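Local coordinates for protein VP24 (White spot syndrome virus, PDB 5HLJ) that serves as a major envelope protein of the virion, probably held in the viral membrane by a transmembrane helix, at residues L23-V28 and N32-V37; V110-G115 and L145-T150; A149-D154 and R160-S165. All blocks are in the same frame, centred on the assembly; numbering follows the deposited sequence.

All three contacts belong to one strongly curved, mostly antiparallel sheet that curls into the beta-barrel fold of this envelope-protein family. Contact 1 lies within the wall, a hairpin held by backbone hydrogen bonds, with an apolar face turned inward and, on the other side, the mixed and mostly partly exposed face of T24, N26, V28, N35 and V37. Contacts 2 and 3 span the interior and consist of side chains alone. They share strand 141-151: contact 2 sets aliphatic groups against F147, and contact 3, the more thoroughly buried but resting on a single pair, sets F151 against Y162. I25 and F34 of contact 1 extend into the same core, where I25 CD1 lies 3.5 Å from L112 CD2 of contact 2.

Contact 1: L23-V28 and N32-V37; sequences LTINGV and NHFNFV
I25 sets its CD1 methyl obliquely against the ring of F34, 4.2 Å from the ring centroid, in an off-centre CH-pi contact. Its CG1 occupies the crowded position between backbone N and carbonyl carbon (chi1 62°), which sends CD1 to F34 while the other branch, CG2, meets F36 CD1 at 3.6 Å. One isoleucine thus touches two phenylalanines, and L23 CD1 also meets F36 CE1. In the antiparallel hairpin N26 and N35 are doubly bonded, N26 N to N35 O at 2.8 Å and N35 N to N26 O at 2.7 Å. At the turn N32 and H33 both face V28, a G1 beta bulge. The other end is closed by V37 N bonding to T24 O, approached from 36° above the carbonyl plane, and by a water donating to both T24 O and V37 O. On the face of N26 and N35, T24 and V37 lie side by side, their CG2 methyls 3.6 Å apart, and V28 CG2 rests on N35 CB. The amides find partners beyond the hairpin: N26 OD1 at H161 ND1, N35 OD1 at S72 OG, N35 ND2 at Q54 OE1. Backbone bonds from L164 to L23 and Y162 to I25 join strand 161-170 to the hairpin, with R160 just ahead bonding to G27; F34 and F36 pack on strand 90-99 inside the barrel, F34 also on strand 141-151.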
loop_
_atom_site.group_PDB
_atom_site.type_symbol
_atom_site.label_atom_id
_atom_site.label_comp_id
_atom_site.label_asym_id
_atom_site.label_seq_id
_atom_site.Cartn_x
_atom_site.Cartn_y
_atom_site.Cartn_z
ATOM N N LEU A 23 -13.098 -4.210 0.894
ATOM C CA LEU A 23 -14.241 -4.751 0.173
ATOM C C LEU A 23 -13.837 -5.936 -0.702
ATOM O O LEU A 23 -12.657 -6.138 -1.000
ATOM C CB LEU A 23 -14.879 -3.678 -0.710
ATOM C CG LEU A 23 -15.406 -2.418 -0.031
ATOM C CD1 LEU A 23 -16.004 -1.513 -1.077
ATOM C CD2 LEU A 23 -16.441 -2.772 1.040
ATOM N N THR A 24 -14.829 -6.695 -1.144
ATOM C CA THR A 24 -14.591 -7.822 -2.029
ATOM C C THR A 24 -15.052 -7.502 -3.448
ATOM O O THR A 24 -16.081 -6.865 -3.630
ATOM C CB THR A 24 -15.298 -9.080 -1.487
ATOM O OG1 THR A 24 -14.719 -9.417 -0.222
ATOM C CG2 THR A 24 -15.106 -10.242 -2.408
ATOM N N ILE A 25 -14.274 -7.911 -4.448
ATOM C CA ILE A 25 -14.637 -7.688 -5.854
ATOM C C ILE A 25 -14.294 -8.883 -6.739
ATOM O O ILE A 25 -13.346 -9.634 -6.462
ATOM C CB ILE A 25 -13.928 -6.453 -6.473
ATOM C CG1 ILE A 25 -12.414 -6.654 -6.471
ATOM C CG2 ILE A 25 -14.343 -5.142 -5.795
ATOM C CD1 ILE A 25 -11.636 -5.455 -6.966
ATOM N N ASN A 26 -15.058 -9.044 -7.818
ATOM C CA ASN A 26 -14.775 -10.080 -8.807
ATOM C C ASN A 26 -14.552 -9.503 -10.202
ATOM O O ASN A 26 -15.213 -8.553 -10.600
ATOM C CB ASN A 26 -15.915 -11.105 -8.862
ATOM C CG ASN A 26 -16.041 -11.907 -7.583
ATOM O OD1 ASN A 26 -15.155 -12.681 -7.235
ATOM N ND2 ASN A 26 -17.152 -11.733 -6.881
ATOM N N GLY A 27 -13.611 -10.077 -10.939
ATOM C CA GLY A 27 -13.464 -9.747 -12.344
ATOM C C GLY A 27 -14.630 -10.272 -13.170
ATOM O O GLY A 27 -15.160 -11.344 -12.891
ATOM N N VAL A 28 -15.036 -9.502 -14.175
ATOM C CA VAL A 28 -16.046 -9.929 -15.140
ATOM C C VAL A 28 -15.479 -9.869 -16.559
ATOM O O VAL A 28 -15.332 -8.779 -17.109
ATOM C CB VAL A 28 -17.305 -9.043 -15.089
ATOM C CG1 VAL A 28 -18.337 -9.542 -16.083
ATOM C CG2 VAL A 28 -17.879 -8.998 -13.689
ATOM N N ASN A 32 -15.052 -6.377 -19.431
ATOM C CA ASN A 32 -13.745 -6.020 -18.894
ATOM C C ASN A 32 -13.873 -5.153 -17.639
ATOM O O ASN A 32 -13.267 -4.090 -17.539
ATOM C CB ASN A 32 -12.919 -5.302 -19.965
ATOM C CG ASN A 32 -12.419 -6.244 -21.049
ATOM O OD1 ASN A 32 -13.183 -6.709 -21.887
ATOM N ND2 ASN A 32 -11.121 -6.513 -21.047
ATOM N N HIS A 33 -14.682 -5.612 -16.690
ATOM C CA HIS A 33 -14.937 -4.860 -15.473
ATOM C C HIS A 33 -14.552 -5.595 -14.191
ATOM O O HIS A 33 -14.348 -6.810 -14.182
ATOM C CB HIS A 33 -16.412 -4.487 -15.378
ATOM C CG HIS A 33 -16.796 -3.307 -16.210
ATOM N ND1 HIS A 33 -17.557 -3.417 -17.350
ATOM C CD2 HIS A 33 -16.529 -1.988 -16.060
ATOM C CE1 HIS A 33 -17.750 -2.215 -17.866
ATOM N NE2 HIS A 33 -17.139 -1.332 -17.099
ATOM N N PHE A 34 -14.464 -4.834 -13.109
ATOM C CA PHE A 34 -14.508 -5.409 -11.776
ATOM C C PHE A 34 -15.912 -5.201 -11.275
ATOM O O PHE A 34 -16.554 -4.235 -11.646
ATOM C CB PHE A 34 -13.495 -4.758 -10.829
ATOM C CG PHE A 34 -12.123 -5.322 -10.939
ATOM C CD1 PHE A 34 -11.849 -6.600 -10.472
ATOM C CD2 PHE A 34 -11.101 -4.579 -11.506
ATOM C CE1 PHE A 34 -10.577 -7.124 -10.565
ATOM C CE2 PHE A 34 -9.827 -5.102 -11.607
ATOM C CZ PHE A 34 -9.564 -6.375 -11.141
ATOM N N ASN A 35 -16.386 -6.095 -10.422
ATOM C CA ASN A 35 -17.747 -6.004 -9.914
ATOM C C ASN A 35 -17.779 -6.209 -8.397
ATOM O O ASN A 35 -17.216 -7.186 -7.885
ATOM C CB ASN A 35 -18.627 -7.039 -10.629
ATOM C CG ASN A 35 -20.107 -6.788 -10.430
ATOM O OD1 ASN A 35 -20.544 -5.646 -10.278
ATOM N ND2 ASN A 35 -20.888 -7.860 -10.436
ATOM N N PHE A 36 -18.411 -5.282 -7.673
ATOM C CA PHE A 36 -18.505 -5.409 -6.215
ATOM C C PHE A 36 -19.283 -6.654 -5.800
ATOM O O PHE A 36 -20.141 -7.127 -6.538
ATOM C CB PHE A 36 -19.180 -4.193 -5.593
ATOM C CG PHE A 36 -18.336 -2.948 -5.598
ATOM C CD1 PHE A 36 -17.075 -2.936 -4.989
ATOM C CD2 PHE A 36 -18.818 -1.772 -6.173
ATOM C CE1 PHE A 36 -16.302 -1.778 -4.980
ATOM C CE2 PHE A 36 -18.051 -0.612 -6.174
ATOM C CZ PHE A 36 -16.785 -0.619 -5.567
ATOM N N VAL A 37 -18.970 -7.180 -4.620
ATOM C CA VAL A 37 -19.883 -8.059 -3.902
ATOM C C VAL A 37 -20.735 -7.159 -3.018
ATOM O O VAL A 37 -20.205 -6.317 -2.288
ATOM C CB VAL A 37 -19.136 -9.106 -3.050
ATOM C CG1 VAL A 37 -20.105 -9.838 -2.128
ATOM C CG2 VAL A 37 -18.378 -10.078 -3.944
HETATM O O HOH W 1 -17.670 -5.641 -1.634
HETATM O O HOH W 2 -19.103 -9.935 -8.029
#

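Contact 2: V110-G115 and L145-T150; sequences VSLSPG and LVFGAT
Residues 110-114, carrying V110 and L112, and residues 145-150, carrying F147 and A149, run at 44° to each other with their axes 9.5 Å apart, too far for backbone pairing. They belong to strands 105-114 and 141-151, opposite walls of a beta-barrel, and the contact is made by side chains that meet in its interior. F147 carries most of the contact. Its chi1 of 76° places CG between the backbone N and the carbonyl carbon, and the ring extends toward strand 105-114. There the two methyls of L112 divide the end of the ring between them: CD2 approaches F147 CZ at 4.0 Å and CD1 approaches F147 CE1 at 4.1 Å, the leucine meeting the ring obliquely. V110 touches the root of the same side chain, its CG2 lying 4.3 Å from F147 CB. These separations describe ordinary apolar packing, neither strained nor especially tight. The core continues around the pair, since I25 touches L112 as well as F147, L164 lies against both of them, and the F34 ring meets that of F147 with planes at about 30°. S113, which takes no part across the contact, donates from OG to P114 O and also meets F132 N of the second subunit in a hydrogen bond. Further along the barrel the leucine makes one more, looser contact, with L112 CD1 lying 4.5 Å from A149 CB.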
loop_
_atom_site.group_PDB
_atom_site.type_symbol
_atom_site.label_atom_id
_atom_site.label_comp_id
_atom_site.label_asym_id
_atom_site.label_seq_id
_atom_site.Cartn_x
_atom_site.Cartn_y
_atom_site.Cartn_z
ATOM N N VAL A 110 -5.367 2.693 -3.547
ATOM C CA VAL A 110 -6.021 1.405 -3.500
ATOM C C VAL A 110 -4.969 0.319 -3.597
ATOM O O VAL A 110 -3.870 0.555 -4.086
ATOM C CB VAL A 110 -7.061 1.218 -4.637
ATOM C CG1 VAL A 110 -8.008 2.399 -4.703
ATOM C CG2 VAL A 110 -6.376 1.025 -5.956
ATOM N N SER A 111 -5.304 -0.873 -3.126
ATOM C CA SER A 111 -4.470 -2.031 -3.383
ATOM C C SER A 111 -5.362 -3.248 -3.519
ATOM O O SER A 111 -6.514 -3.231 -3.096
ATOM C CB SER A 111 -3.411 -2.217 -2.285
ATOM O OG SER A 111 -3.997 -2.242 -1.002
ATOM N N LEU A 112 -4.828 -4.283 -4.155
ATOM C CA LEU A 112 -5.556 -5.507 -4.412
ATOM C C LEU A 112 -4.777 -6.698 -3.925
ATOM O O LEU A 112 -3.554 -6.751 -4.035
ATOM C CB LEU A 112 -5.818 -5.720 -5.911
ATOM C CG LEU A 112 -6.834 -4.966 -6.753
ATOM C CD1 LEU A 112 -6.820 -5.631 -8.116
ATOM C CD2 LEU A 112 -8.235 -4.997 -6.151
ATOM N N SER A 113 -5.511 -7.678 -3.437
ATOM C CA SER A 113 -4.976 -8.990 -3.208
ATOM C C SER A 113 -5.926 -9.965 -3.893
ATOM O O SER A 113 -7.139 -9.771 -3.834
ATOM C CB SER A 113 -4.863 -9.275 -1.711
ATOM O OG SER A 113 -4.710 -10.666 -1.463
ATOM N N PRO A 114 -5.392 -11.002 -4.552
ATOM C CA PRO A 114 -6.294 -12.083 -4.978
ATOM C C PRO A 114 -6.950 -12.702 -3.757
ATOM O O PRO A 114 -6.321 -12.698 -2.693
ATOM C CB PRO A 114 -5.364 -13.081 -5.672
ATOM C CG PRO A 114 -3.998 -12.817 -5.050
ATOM C CD PRO A 114 -3.976 -11.323 -4.805
ATOM N N GLY A 115 -8.189 -13.167 -3.885
ATOM C CA GLY A 115 -8.821 -13.960 -2.843
ATOM C C GLY A 115 -8.426 -15.425 -3.013
ATOM O O GLY A 115 -7.746 -15.779 -3.980
ATOM N N LEU A 145 -15.741 6.806 -9.521
ATOM C CA LEU A 145 -14.508 6.289 -8.930
ATOM C C LEU A 145 -14.019 5.133 -9.772
ATOM O O LEU A 145 -14.778 4.205 -10.043
ATOM C CB LEU A 145 -14.727 5.843 -7.482
ATOM C CG LEU A 145 -13.555 5.204 -6.720
ATOM C CD1 LEU A 145 -12.423 6.178 -6.545
ATOM C CD2 LEU A 145 -13.999 4.698 -5.328
ATOM N N VAL A 146 -12.768 5.196 -10.226
ATOM C CA VAL A 146 -12.257 4.118 -11.061
ATOM C C VAL A 146 -10.847 3.690 -10.655
ATOM O O VAL A 146 -10.065 4.473 -10.114
ATOM C CB VAL A 146 -12.237 4.503 -12.597
ATOM C CG1 VAL A 146 -13.464 5.306 -13.002
ATOM C CG2 VAL A 146 -10.991 5.253 -12.975
ATOM N N PHE A 147 -10.532 2.430 -10.921
ATOM C CA PHE A 147 -9.145 2.000 -10.971
ATOM C C PHE A 147 -9.046 0.963 -12.077
ATOM O O PHE A 147 -10.049 0.327 -12.440
ATOM C CB PHE A 147 -8.657 1.459 -9.612
ATOM C CG PHE A 147 -9.145 0.069 -9.281
ATOM C CD1 PHE A 147 -8.473 -1.048 -9.748
ATOM C CD2 PHE A 147 -10.256 -0.114 -8.479
ATOM C CE1 PHE A 147 -8.918 -2.321 -9.448
ATOM C CE2 PHE A 147 -10.703 -1.390 -8.165
ATOM C CZ PHE A 147 -10.040 -2.494 -8.660
ATOM N N GLY A 148 -7.857 0.821 -12.644
ATOM C CA GLY A 148 -7.636 -0.205 -13.642
ATOM C C GLY A 148 -6.658 -1.253 -13.163
ATOM O O GLY A 148 -5.826 -1.007 -12.282
ATOM N N ALA A 149 -6.770 -2.443 -13.730
ATOM C CA ALA A 149 -5.770 -3.469 -13.487
ATOM C C ALA A 149 -5.514 -4.175 -14.794
ATOM O O ALA A 149 -6.447 -4.560 -15.486
ATOM C CB ALA A 149 -6.227 -4.461 -12.406
ATOM N N THR A 150 -4.245 -4.324 -15.139
ATOM C CA THR A 150 -3.878 -5.052 -16.330
ATOM C C THR A 150 -3.104 -6.298 -15.932
ATOM O O THR A 150 -1.987 -6.218 -15.414
ATOM C CB THR A 150 -3.063 -4.166 -17.296
ATOM O OG1 THR A 150 -3.933 -3.186 -17.866
ATOM C CG2 THR A 150 -2.447 -4.994 -18.436
#

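Contact 3: A149-D154 and R160-S165; sequences ATFDED and RHYLLS
F151 and Y162 reach toward each other from opposite directions, and their two rings make the whole of this contact. In both residues the CA-CB bond points at the opposite segment, and CG lies anti to the carbonyl carbon and beside the backbone N (chi1 -62° for F151, -78° for Y162). The second torsion, close to a right angle in each, sets the ring plane roughly perpendicular to the plane of CA, CB and CG. The rings form an oblique aromatic pair, with planes at 52° and centroids 5.4 Å apart. The closest approach is made by one corner of the phenylalanine: F151 CE1 lies 3.1 Å from the phenolic OH of Y162 and 3.5 Å from Y162 CZ. The first of these is short for carbon and oxygen, and its exact value should be read with caution. The hydroxyl is centred on CE1, with CD1 and CZ of F151 about equally far from it, while Y162 CZ leans toward CE1 and CZ of F151. Neighbouring side chains confine both rings: I25, L112 and P114 touch Y162, while F34 and the ring of F128 touch F151. Just beyond F151, where the strand gives way to loop, D152 forms a salt bridge with K127 of the third subunit. The pair bridges the barrel between strand 141-151, which is bonded through its backbone to strand 90-99, and strand 161-170, which lies between strands 19-28 and 105-114.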
loop_
_atom_site.group_PDB
_atom_site.type_symbol
_atom_site.label_atom_id
_atom_site.label_comp_id
_atom_site.label_asym_id
_atom_site.label_seq_id
_atom_site.Cartn_x
_atom_site.Cartn_y
_atom_site.Cartn_z
ATOM N N ALA A 149 -6.770 -2.443 -13.730
ATOM C CA ALA A 149 -5.770 -3.469 -13.487
ATOM C C ALA A 149 -5.514 -4.175 -14.794
ATOM O O ALA A 149 -6.447 -4.560 -15.486
ATOM C CB ALA A 149 -6.227 -4.461 -12.406
ATOM N N THR A 150 -4.245 -4.324 -15.139
ATOM C CA THR A 150 -3.878 -5.052 -16.330
ATOM C C THR A 150 -3.104 -6.298 -15.932
ATOM O O THR A 150 -1.987 -6.218 -15.414
ATOM C CB THR A 150 -3.063 -4.166 -17.296
ATOM O OG1 THR A 150 -3.933 -3.186 -17.866
ATOM C CG2 THR A 150 -2.447 -4.994 -18.436
ATOM N N PHE A 151 -3.713 -7.450 -16.183
ATOM C CA PHE A 151 -3.139 -8.740 -15.808
ATOM C C PHE A 151 -2.258 -9.367 -16.900
ATOM O O PHE A 151 -2.388 -9.041 -18.076
ATOM C CB PHE A 151 -4.264 -9.716 -15.436
ATOM C CG PHE A 151 -5.070 -9.283 -14.250
ATOM C CD1 PHE A 151 -4.715 -9.683 -12.969
ATOM C CD2 PHE A 151 -6.188 -8.469 -14.413
ATOM C CE1 PHE A 151 -5.460 -9.273 -11.869
ATOM C CE2 PHE A 151 -6.947 -8.068 -13.321
ATOM C CZ PHE A 151 -6.583 -8.464 -12.045
ATOM N N ASP A 152 -1.373 -10.280 -16.494
ATOM C CA ASP A 152 -0.582 -11.085 -17.430
ATOM C C ASP A 152 -1.485 -12.046 -18.205
ATOM O O ASP A 152 -1.369 -12.174 -19.430
ATOM C CB ASP A 152 0.498 -11.885 -16.691
ATOM C CG ASP A 152 1.737 -11.062 -16.381
ATOM O OD1 ASP A 152 1.749 -9.849 -16.677
ATOM O OD2 ASP A 152 2.701 -11.622 -15.821
ATOM N N GLU A 153 -2.388 -12.698 -17.467
ATOM C CA GLU A 153 -3.266 -13.742 -17.984
ATOM C C GLU A 153 -4.734 -13.302 -17.946
ATOM O O GLU A 153 -5.130 -12.531 -17.064
ATOM C CB GLU A 153 -3.110 -15.028 -17.168
ATOM C CG GLU A 153 -1.741 -15.748 -17.256
ATOM C CD GLU A 153 -1.175 -15.849 -18.679
ATOM O OE1 GLU A 153 -1.958 -16.069 -19.636
ATOM O OE2 GLU A 153 0.062 -15.727 -18.839
ATOM N N ASP A 154 -5.535 -13.811 -18.886
ATOM C CA ASP A 154 -6.978 -13.550 -18.931
ATOM C C ASP A 154 -7.665 -13.849 -17.613
ATOM O O ASP A 154 -7.407 -14.875 -16.972
ATOM C CB ASP A 154 -7.673 -14.395 -20.017
ATOM C CG ASP A 154 -7.425 -13.891 -21.435
ATOM O OD1 ASP A 154 -7.319 -12.663 -21.677
ATOM O OD2 ASP A 154 -7.353 -14.756 -22.329
ATOM N N ARG A 160 -10.852 -15.064 -10.694
ATOM C CA ARG A 160 -11.441 -13.729 -10.754
ATOM C C ARG A 160 -11.660 -13.044 -9.399
ATOM O O ARG A 160 -12.080 -11.890 -9.355
ATOM C CB ARG A 160 -12.787 -13.791 -11.481
ATOM C CG ARG A 160 -13.869 -14.518 -10.700
ATOM C CD ARG A 160 -15.137 -14.606 -11.524
ATOM N NE ARG A 160 -16.332 -14.480 -10.696
ATOM C CZ ARG A 160 -17.137 -15.484 -10.375
ATOM N NH1 ARG A 160 -16.891 -16.709 -10.832
ATOM N NH2 ARG A 160 -18.199 -15.252 -9.606
ATOM N N HIS A 161 -11.395 -13.745 -8.302
ATOM C CA HIS A 161 -11.753 -13.234 -6.988
ATOM C C HIS A 161 -10.681 -12.332 -6.372
ATOM O O HIS A 161 -9.539 -12.754 -6.222
ATOM C CB HIS A 161 -12.042 -14.397 -6.047
ATOM C CG HIS A 161 -12.774 -13.990 -4.807
ATOM N ND1 HIS A 161 -13.955 -13.277 -4.844
ATOM C CD2 HIS A 161 -12.500 -14.203 -3.496
ATOM C CE1 HIS A 161 -14.381 -13.075 -3.611
ATOM N NE2 HIS A 161 -13.512 -13.623 -2.773
ATOM N N TYR A 162 -11.053 -11.099 -6.017
ATOM C CA TYR A 162 -10.092 -10.153 -5.451
ATOM C C TYR A 162 -10.598 -9.438 -4.205
ATOM O O TYR A 162 -11.804 -9.312 -3.983
ATOM C CB TYR A 162 -9.665 -9.122 -6.517
ATOM C CG TYR A 162 -8.663 -9.747 -7.446
ATOM C CD1 TYR A 162 -9.072 -10.532 -8.542
ATOM C CD2 TYR A 162 -7.307 -9.621 -7.203
ATOM C CE1 TYR A 162 -8.134 -11.160 -9.372
ATOM C CE2 TYR A 162 -6.377 -10.233 -8.014
ATOM C CZ TYR A 162 -6.789 -11.003 -9.096
ATOM O OH TYR A 162 -5.822 -11.592 -9.875
ATOM N N LEU A 163 -9.643 -8.995 -3.391
ATOM C CA LEU A 163 -9.909 -8.210 -2.189
ATOM C C LEU A 163 -9.399 -6.816 -2.441
ATOM O O LEU A 163 -8.269 -6.640 -2.885
ATOM C CB LEU A 163 -9.229 -8.820 -0.968
ATOM C CG LEU A 163 -9.471 -10.321 -0.792
ATOM C CD1 LEU A 163 -8.638 -10.913 0.357
ATOM C CD2 LEU A 163 -10.959 -10.540 -0.560
ATOM N N LEU A 164 -10.239 -5.825 -2.176
ATOM C CA LEU A 164 -9.919 -4.449 -2.494
ATOM C C LEU A 164 -9.717 -3.633 -1.224
ATOM O O LEU A 164 -10.569 -3.626 -0.345
ATOM C CB LEU A 164 -11.041 -3.844 -3.342
ATOM C CG LEU A 164 -11.034 -2.330 -3.610
ATOM C CD1 LEU A 164 -9.867 -1.924 -4.514
ATOM C CD2 LEU A 164 -12.374 -1.886 -4.217
ATOM N N SER A 165 -8.582 -2.958 -1.129
ATOM C CA SER A 165 -8.352 -2.018 -0.047
ATOM C C SER A 165 -8.371 -0.591 -0.559
ATOM O O SER A 165 -7.633 -0.252 -1.479
ATOM C CB SER A 165 -7.020 -2.289 0.651
ATOM O OG SER A 165 -7.120 -3.380 1.538
#